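Local coordinates for protein putative D-tyrosyl-tRNA(Tyr) deacylase 2 (Leishmania major, PDB 1TC5) that may hydrolyse D-tyrosyl-tRNA(Tyr) to D-tyrosine and free tRNA, working as a homodimer in the cytoplasm, at residues 37-42 with 93-98; 15-20 with 182-187. All coordinates share one frame; numbering follows the deposited sequence.

Contact 1 of 2, residues 37-42 with 93-98; sequences GVMVYI and DILIVP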
ATOM      1  N   GLY A  37     -10.184  -8.202   6.455  1.00 12.38           N
ATOM      2  CA  GLY A  37     -10.976  -7.590   5.401  1.00 15.39           C
ATOM      3  C   GLY A  37     -10.090  -6.897   4.395  1.00 13.70           C
ATOM      4  O   GLY A  37      -9.106  -7.480   3.937  1.00 15.75           O
ATOM      5  N   VAL A  38     -10.442  -5.671   4.045  1.00 14.27           N
ATOM      6  CA  VAL A  38      -9.698  -4.895   3.052  1.00 12.87           C
ATOM      7  C   VAL A  38      -9.334  -3.497   3.560  1.00 12.64           C
ATOM      8  O   VAL A  38     -10.177  -2.791   4.138  1.00 14.32           O
ATOM      9  CB  VAL A  38     -10.512  -4.780   1.764  1.00 14.26           C
ATOM     10  CG1 VAL A  38      -9.826  -3.838   0.760  1.00 12.07           C
ATOM     11  CG2 VAL A  38     -10.761  -6.170   1.165  1.00 17.62           C
ATOM     12  N   MET A  39      -8.071  -3.121   3.365  1.00 15.51           N
ATOM     13  CA  MET A  39      -7.599  -1.759   3.597  1.00 14.43           C
ATOM     14  C   MET A  39      -7.578  -0.994   2.276  1.00 15.92           C
ATOM     15  O   MET A  39      -6.930  -1.414   1.299  1.00 16.43           O
ATOM     16  CB  MET A  39      -6.216  -1.741   4.230  1.00 14.16           C
ATOM     17  CG  MET A  39      -5.735  -0.321   4.578  1.00 15.96           C
ATOM     18  SD  MET A  39      -4.301  -0.217   5.619  1.00 17.15           S
ATOM     19  CE  MET A  39      -3.059  -0.766   4.412  1.00 19.77           C
ATOM     20  N   VAL A  40      -8.275   0.140   2.278  1.00 16.12           N
ATOM     21  CA  VAL A  40      -8.501   0.960   1.097  1.00 15.99           C
ATOM     22  C   VAL A  40      -7.761   2.269   1.298  1.00 15.59           C
ATOM     23  O   VAL A  40      -8.034   2.963   2.276  1.00 18.49           O
ATOM     24  CB  VAL A  40     -10.017   1.275   0.956  1.00 18.18           C
ATOM     25  CG1 VAL A  40     -10.310   2.175  -0.233  1.00 17.49           C
ATOM     26  CG2 VAL A  40     -10.844  -0.009   0.872  1.00 20.27           C
ATOM     27  N   TYR A  41      -6.829   2.587   0.405  1.00 14.97           N
ATOM     28  CA  TYR A  41      -6.272   3.929   0.260  1.00 12.78           C
ATOM     29  C   TYR A  41      -7.003   4.666  -0.876  1.00 13.63           C
ATOM     30  O   TYR A  41      -7.146   4.135  -1.959  1.00 14.99           O
ATOM     31  CB  TYR A  41      -4.789   3.866  -0.092  1.00 12.07           C
ATOM     32  CG  TYR A  41      -3.804   3.328   0.929  1.00 13.28           C
ATOM     33  CD1 TYR A  41      -4.179   2.986   2.207  1.00 12.88           C
ATOM     34  CD2 TYR A  41      -2.450   3.170   0.587  1.00 14.34           C
ATOM     35  CE1 TYR A  41      -3.242   2.483   3.132  1.00 15.40           C
ATOM     36  CE2 TYR A  41      -1.521   2.685   1.488  1.00 12.67           C
ATOM     37  CZ  TYR A  41      -1.916   2.343   2.772  1.00 18.47           C
ATOM     38  OH  TYR A  41      -0.998   1.852   3.689  1.00 17.21           O
ATOM     39  N   ILE A  42      -7.434   5.907  -0.648  1.00 14.39           N
ATOM     40  CA  ILE A  42      -8.249   6.596  -1.625  1.00 13.94           C
ATOM     41  C   ILE A  42      -7.788   8.037  -1.915  1.00 12.76           C
ATOM     42  O   ILE A  42      -7.442   8.804  -1.019  1.00 14.05           O
ATOM     43  CB  ILE A  42      -9.755   6.560  -1.166  1.00 13.98           C
ATOM     44  CG1 ILE A  42     -10.691   7.123  -2.235  1.00 13.40           C
ATOM     45  CG2 ILE A  42      -9.959   7.248   0.188  1.00 14.79           C
ATOM     46  CD1 ILE A  42     -12.134   6.638  -2.020  1.00 13.59           C
ATOM     47  N   ASP A  93     -14.187  -6.642   7.541  1.00 17.99           N
ATOM     48  CA  ASP A  93     -13.973  -5.262   7.932  1.00 16.98           C
ATOM     49  C   ASP A  93     -13.379  -4.506   6.751  1.00 16.64           C
ATOM     50  O   ASP A  93     -12.729  -5.087   5.896  1.00 16.91           O
ATOM     51  CB  ASP A  93     -13.034  -5.197   9.155  1.00 15.75           C
ATOM     52  CG  ASP A  93     -13.704  -5.597  10.438  1.00 17.89           C
ATOM     53  OD1 ASP A  93     -14.882  -6.029  10.439  1.00 19.07           O
ATOM     54  OD2 ASP A  93     -13.127  -5.512  11.535  1.00 16.73           O
ATOM     55  N   ILE A  94     -13.640  -3.209   6.706  1.00 17.53           N
ATOM     56  CA  ILE A  94     -13.041  -2.305   5.722  1.00 16.70           C
ATOM     57  C   ILE A  94     -12.425  -1.149   6.506  1.00 15.14           C
ATOM     58  O   ILE A  94     -13.062  -0.569   7.404  1.00 15.25           O
ATOM     59  CB  ILE A  94     -14.095  -1.811   4.674  1.00 18.22           C
ATOM     60  CG1 ILE A  94     -14.723  -3.006   3.944  1.00 16.23           C
ATOM     61  CG2 ILE A  94     -13.453  -0.881   3.643  1.00 18.92           C
ATOM     62  CD1 ILE A  94     -16.006  -2.659   3.200  1.00 15.52           C
ATOM     63  N   LEU A  95     -11.175  -0.861   6.179  1.00 15.90           N
ATOM     64  CA  LEU A  95     -10.402   0.219   6.758  1.00 15.52           C
ATOM     65  C   LEU A  95     -10.025   1.168   5.634  1.00 15.77           C
ATOM     66  O   LEU A  95      -9.327   0.771   4.733  1.00 15.30           O
ATOM     67  CB  LEU A  95      -9.126  -0.340   7.395  1.00 14.83           C
ATOM     68  CG  LEU A  95      -8.183   0.691   8.008  1.00 20.87           C
ATOM     69  CD1 LEU A  95      -8.887   1.520   9.053  1.00 21.48           C
ATOM     70  CD2 LEU A  95      -6.959   0.011   8.623  1.00 23.31           C
ATOM     71  N   ILE A  96     -10.493   2.411   5.720  1.00 16.29           N
ATOM     72  CA  ILE A  96     -10.362   3.405   4.646  1.00 14.46           C
ATOM     73  C   ILE A  96      -9.395   4.458   5.134  1.00 15.62           C
ATOM     74  O   ILE A  96      -9.581   5.026   6.229  1.00 16.31           O
ATOM     75  CB  ILE A  96     -11.742   4.079   4.333  1.00 13.28           C
ATOM     76  CG1 ILE A  96     -12.783   3.028   3.959  1.00 15.32           C
ATOM     77  CG2 ILE A  96     -11.599   5.076   3.222  1.00 14.12           C
ATOM     78  CD1 ILE A  96     -14.210   3.521   4.015  1.00 19.51           C
ATOM     79  N   VAL A  97      -8.365   4.702   4.333  1.00 16.33           N
ATOM     80  CA  VAL A  97      -7.378   5.715   4.618  1.00 16.44           C
ATOM     81  C   VAL A  97      -7.299   6.727   3.462  1.00 17.33           C
ATOM     82  O   VAL A  97      -7.028   6.344   2.315  1.00 15.99           O
ATOM     83  CB  VAL A  97      -6.005   5.061   4.811  1.00 18.56           C
ATOM     84  CG1 VAL A  97      -5.003   6.044   5.356  1.00 15.79           C
ATOM     85  CG2 VAL A  97      -6.145   3.835   5.725  1.00 17.43           C
ATOM     86  N   PRO A  98      -7.477   8.013   3.759  1.00 14.87           N
ATOM     87  CA  PRO A  98      -7.318   9.029   2.726  1.00 15.96           C
ATOM     88  C   PRO A  98      -5.833   9.137   2.391  1.00 15.61           C
ATOM     89  O   PRO A  98      -5.009   9.297   3.296  1.00 14.64           O
ATOM     90  CB  PRO A  98      -7.851  10.310   3.390  1.00 16.32           C
ATOM     91  CG  PRO A  98      -7.690  10.102   4.871  1.00 16.23           C
ATOM     92  CD  PRO A  98      -7.768   8.609   5.084  1.00 16.51           C
TER

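Contact 2 of 2, residues 15-20 with 182-187; sequences LQAMDQ and FESEGP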
ATOM      1  N   LEU A  15      -5.972  -1.187  -2.911  1.00 16.64           N
ATOM      2  CA  LEU A  15      -6.705  -2.136  -2.080  1.00 16.49           C
ATOM      3  C   LEU A  15      -5.771  -3.246  -1.689  1.00 16.92           C
ATOM      4  O   LEU A  15      -5.143  -3.852  -2.562  1.00 14.98           O
ATOM      5  CB  LEU A  15      -7.893  -2.735  -2.851  1.00 17.44           C
ATOM      6  CG  LEU A  15      -8.781  -1.764  -3.630  1.00 18.30           C
ATOM      7  CD1 LEU A  15      -9.721  -2.533  -4.590  1.00 17.69           C
ATOM      8  CD2 LEU A  15      -9.564  -0.874  -2.694  1.00 19.10           C
ATOM      9  N   GLN A  16      -5.688  -3.519  -0.382  1.00 17.00           N
ATOM     10  CA  GLN A  16      -4.810  -4.563   0.162  1.00 16.26           C
ATOM     11  C   GLN A  16      -5.604  -5.503   1.060  1.00 16.81           C
ATOM     12  O   GLN A  16      -6.530  -5.070   1.781  1.00 15.67           O
ATOM     13  CB  GLN A  16      -3.682  -3.967   1.016  1.00 19.83           C
ATOM     14  CG  GLN A  16      -2.688  -3.082   0.302  1.00 13.75           C
ATOM     15  CD  GLN A  16      -1.600  -2.552   1.226  1.00 18.13           C
ATOM     16  OE1 GLN A  16      -0.685  -3.294   1.593  1.00 18.74           O
ATOM     17  NE2 GLN A  16      -1.676  -1.264   1.577  1.00 17.16           N
ATOM     18  N   ALA A  17      -5.264  -6.789   0.966  1.00 18.09           N
ATOM     19  CA  ALA A  17      -5.798  -7.830   1.860  1.00 17.09           C
ATOM     20  C   ALA A  17      -5.296  -7.586   3.282  1.00 17.40           C
ATOM     21  O   ALA A  17      -4.087  -7.674   3.548  1.00 18.00           O
ATOM     22  CB  ALA A  17      -5.366  -9.212   1.399  1.00 16.54           C
ATOM     23  N   MET A  18      -6.236  -7.252   4.158  1.00 14.86           N
ATOM     24  CA  MET A  18      -5.967  -6.957   5.563  1.00 14.80           C
ATOM     25  C   MET A  18      -6.272  -8.171   6.434  1.00 16.38           C
ATOM     26  O   MET A  18      -7.312  -8.822   6.262  1.00 16.61           O
ATOM     27  CB  MET A  18      -6.855  -5.787   6.021  1.00 12.87           C
ATOM     28  CG  MET A  18      -6.655  -5.359   7.493  1.00 15.66           C
ATOM     29  SD  MET A  18      -7.346  -3.727   7.796  1.00 17.50           S
ATOM     30  CE  MET A  18      -9.115  -4.035   7.442  1.00 15.71           C
ATOM     31  N   ASP A  19      -5.375  -8.465   7.375  1.00 17.65           N
ATOM     32  CA  ASP A  19      -5.691  -9.368   8.479  1.00 16.67           C
ATOM     33  C   ASP A  19      -6.021  -8.580   9.746  1.00 18.45           C
ATOM     34  O   ASP A  19      -7.048  -8.830  10.388  1.00 16.90           O
ATOM     35  CB  ASP A  19      -4.529 -10.309   8.792  1.00 18.36           C
ATOM     36  CG  ASP A  19      -4.925 -11.399   9.746  1.00 18.98           C
ATOM     37  OD1 ASP A  19      -5.778 -12.195   9.332  1.00 21.15           O
ATOM     38  OD2 ASP A  19      -4.492 -11.523  10.919  1.00 21.91           O
ATOM     39  N   GLN A  20      -5.138  -7.637  10.092  1.00 18.14           N
ATOM     40  CA  GLN A  20      -5.346  -6.702  11.199  1.00 18.03           C
ATOM     41  C   GLN A  20      -4.883  -5.291  10.794  1.00 16.24           C
ATOM     42  O   GLN A  20      -3.900  -5.127  10.093  1.00 18.30           O
ATOM     43  CB  GLN A  20      -4.535  -7.101  12.448  1.00 18.95           C
ATOM     44  CG  GLN A  20      -4.816  -8.476  13.052  1.00 22.06           C
ATOM     45  CD  GLN A  20      -6.102  -8.535  13.848  1.00 21.64           C
ATOM     46  OE1 GLN A  20      -6.124  -8.241  15.057  1.00 19.32           O
ATOM     47  NE2 GLN A  20      -7.181  -8.921  13.177  1.00 18.19           N
ATOM     48  N   PHE A 182      -0.189  -2.355  10.172  1.00 18.51           N
ATOM     49  CA  PHE A 182      -0.911  -3.181   9.205  1.00 17.43           C
ATOM     50  C   PHE A 182      -0.293  -4.583   9.175  1.00 17.29           C
ATOM     51  O   PHE A 182       0.922  -4.712   9.083  1.00 19.50           O
ATOM     52  CB  PHE A 182      -0.813  -2.535   7.843  1.00 14.90           C
ATOM     53  CG  PHE A 182      -1.487  -3.298   6.766  1.00 19.12           C
ATOM     54  CD1 PHE A 182      -2.876  -3.408   6.743  1.00 17.87           C
ATOM     55  CD2 PHE A 182      -0.736  -3.900   5.745  1.00 17.47           C
ATOM     56  CE1 PHE A 182      -3.511  -4.105   5.717  1.00 19.02           C
ATOM     57  CE2 PHE A 182      -1.372  -4.595   4.716  1.00 16.28           C
ATOM     58  CZ  PHE A 182      -2.765  -4.693   4.707  1.00 15.47           C
ATOM     59  N   GLU A 183      -1.138  -5.615   9.293  1.00 17.85           N
ATOM     60  CA  GLU A 183      -0.706  -7.016   9.180  1.00 16.03           C
ATOM     61  C   GLU A 183      -1.513  -7.681   8.073  1.00 15.27           C
ATOM     62  O   GLU A 183      -2.738  -7.531   7.999  1.00 14.36           O
ATOM     63  CB  GLU A 183      -0.937  -7.810  10.500  1.00 15.48           C
ATOM     64  CG  GLU A 183      -0.146  -7.315  11.706  1.00 20.81           C
ATOM     65  CD  GLU A 183      -0.699  -7.803  13.057  1.00 24.69           C
ATOM     66  OE1 GLU A 183      -1.274  -8.929  13.151  1.00 20.25           O
ATOM     67  OE2 GLU A 183      -0.553  -7.056  14.036  1.00 25.76           O
ATOM     68  N   SER A 184      -0.821  -8.470   7.258  1.00 14.14           N
ATOM     69  CA  SER A 184      -1.420  -9.128   6.127  1.00 13.34           C
ATOM     70  C   SER A 184      -0.759 -10.469   5.918  1.00 14.09           C
ATOM     71  O   SER A 184       0.444 -10.600   6.080  1.00 14.93           O
ATOM     72  CB  SER A 184      -1.272  -8.229   4.902  1.00 16.33           C
ATOM     73  OG  SER A 184      -1.648  -8.873   3.712  1.00 15.74           O
ATOM     74  N   GLU A 185      -1.561 -11.457   5.515  1.00 15.24           N
ATOM     75  CA  GLU A 185      -1.037 -12.743   5.054  1.00 16.10           C
ATOM     76  C   GLU A 185      -0.572 -12.668   3.580  1.00 15.55           C
ATOM     77  O   GLU A 185      -0.131 -13.659   3.020  1.00 18.12           O
ATOM     78  CB  GLU A 185      -2.120 -13.825   5.200  1.00 19.02           C
ATOM     79  CG  GLU A 185      -2.636 -14.032   6.620  1.00 24.39           C
ATOM     80  CD  GLU A 185      -1.579 -14.652   7.523  1.00 28.50           C
ATOM     81  OE1 GLU A 185      -1.179 -15.801   7.254  1.00 33.53           O
ATOM     82  OE2 GLU A 185      -1.126 -13.986   8.483  1.00 29.35           O
ATOM     83  N   GLY A 186      -0.666 -11.498   2.947  1.00 15.56           N
ATOM     84  CA  GLY A 186      -0.267 -11.346   1.540  1.00 14.16           C
ATOM     85  C   GLY A 186      -1.161 -10.249   0.995  1.00 15.04           C
ATOM     86  O   GLY A 186      -2.342 -10.504   0.793  1.00 17.39           O
ATOM     87  N   PRO A 187      -0.659  -9.011   0.887  1.00 14.79           N
ATOM     88  CA  PRO A 187      -1.507  -7.880   0.510  1.00 15.06           C
ATOM     89  C   PRO A 187      -2.226  -8.021  -0.829  1.00 14.41           C
ATOM     90  O   PRO A 187      -3.318  -7.471  -0.923  1.00 14.96           O
ATOM     91  CB  PRO A 187      -0.536  -6.672   0.502  1.00 16.16           C
ATOM     92  CG  PRO A 187       0.612  -7.091   1.380  1.00 17.59           C
ATOM     93  CD  PRO A 187       0.718  -8.585   1.205  1.00 18.31           C
TER
HETATM   94  O   HOH W   1      -2.065 -11.001  11.536  1.00 26.47           O

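Contact 1 of 2, residues 37-42 with 93-98
Val38 and Val40 reach across to Asp93, Leu95 and Val97 through a ladder of backbone hydrogen bonds, making 37-42 and 93-98 a textbook parallel pair inside the mixed beta sheet of this DTD-family fold. The two axes approach to 4.6 Å, with their N-to-C directions 16° apart. The bonds follow the parallel rule: alternate residues of 37-42 each use both N-H and C=O, linking to two residues of the partner strand. Val40 is held by two short bonds: its N donates to Leu95 O and its O accepts from Val97 N, each at 2.7 Å. Val38 does the same between Asp93 and Leu95, and Ile42 N closes the ladder on Val97 O. Each of the five accepting carbonyls also takes a CA-H...O contact, Leu95 O for example from Met39 CA at 3.3 Å.

Apolar side chains cover both faces. On one, Val40 CG2 meets Ile94 CG2 at 3.9 Å, and Ile42 CG2 meets Ile96 CG2 at 4.1 Å; helix 119-136 covers this side, Tyr126 touching Ile42, Ile96 and Pro98. The other face carries Met39, Leu95, Tyr41 and Val97. Met39 runs alongside Leu95 and then bends at its last torsion (chi3 72°), carrying its end away from 93-98.

Asp93, at the start of the ladder, turns its carboxylate away from 37-42 to a salt bridge with Arg168, and Tyr41 sends its hydroxyl off its face to Gln16 of the second subunit.

The tyrosine ring stands next to the Val97 side chain on that face; with CG anti to the carbonyl carbon (chi1 -67°), its CD1 comes to 3.8 Å from Val97 CB.

Contact 2 of 2, residues 15-20 with 182-187
Gln16 opens the contact by laying its side chain obliquely across Phe182 and Pro187. Its OE1 comes within 3.5 Å of Phe182 CE2, the amide and ring planes 52° apart, while the same oxygen is hydrogen-bonded to Tyr41 of the second subunit. At Ala17 the backbone is held from both ends: its N donates almost straight to Pro187 O (2.8 Å, 174°), and its O accepts from Ser184 OG at 2.7 Å. Ser184 OG in turn accepts from Gly186 N, an ST turn that fixes the hydroxyl and bends the chain back toward Ala17. Met18 follows, its CB at the edge of the Phe182 ring, near the ring plane and 3.8 Å from CE1. The next two residues form a classic beta bulge, for Asp19 N (2.9 Å) and Gln20 N (3.2 Å) share Glu183 O. Gln20 O then accepts from Glu183 N, and the aliphatic part of Gln20 runs alongside the glutamate side chain, CG 3.6 Å from Glu183 OE1. A water donates to both Asp19 OD2 and Glu183 OE1.

Through this bulge strand 10-18 gives way to 20-24, which pairs with 180-184, itself continued by a strand of the second subunit. The water's two donated bonds probably ease the repulsion between the Asp19 and Glu183 carboxylates, whose oxygens OD2 and OE1 stand 4.7 Å apart.

How the contacts relate
Contact 1 and contact 2 have centres about 10 Å apart and meet along neighbouring antiparallel strands, 37-45 and 10-18. Two probable hydrogen bonds stitch them together: Gly37 O to Met18 N and Met39 N to Gln16 O, each 2.9 Å. Side chains add to the join where Met39 CE packs 3.5 Å from Phe182 CD1, bringing the face of contact 1 that carries Met39 against the ring of contact 2. The centre of contact 1 lies about 2 Å from the centre of the chain, that of contact 2 about 12 Å. Both contacts reach the dimer interface, contact 1 at one side chain and contact 2 more broadly, with seven residues near the second subunit. The pair illustrates how a central parallel ladder can be tied through one shared sheet to a subunit boundary.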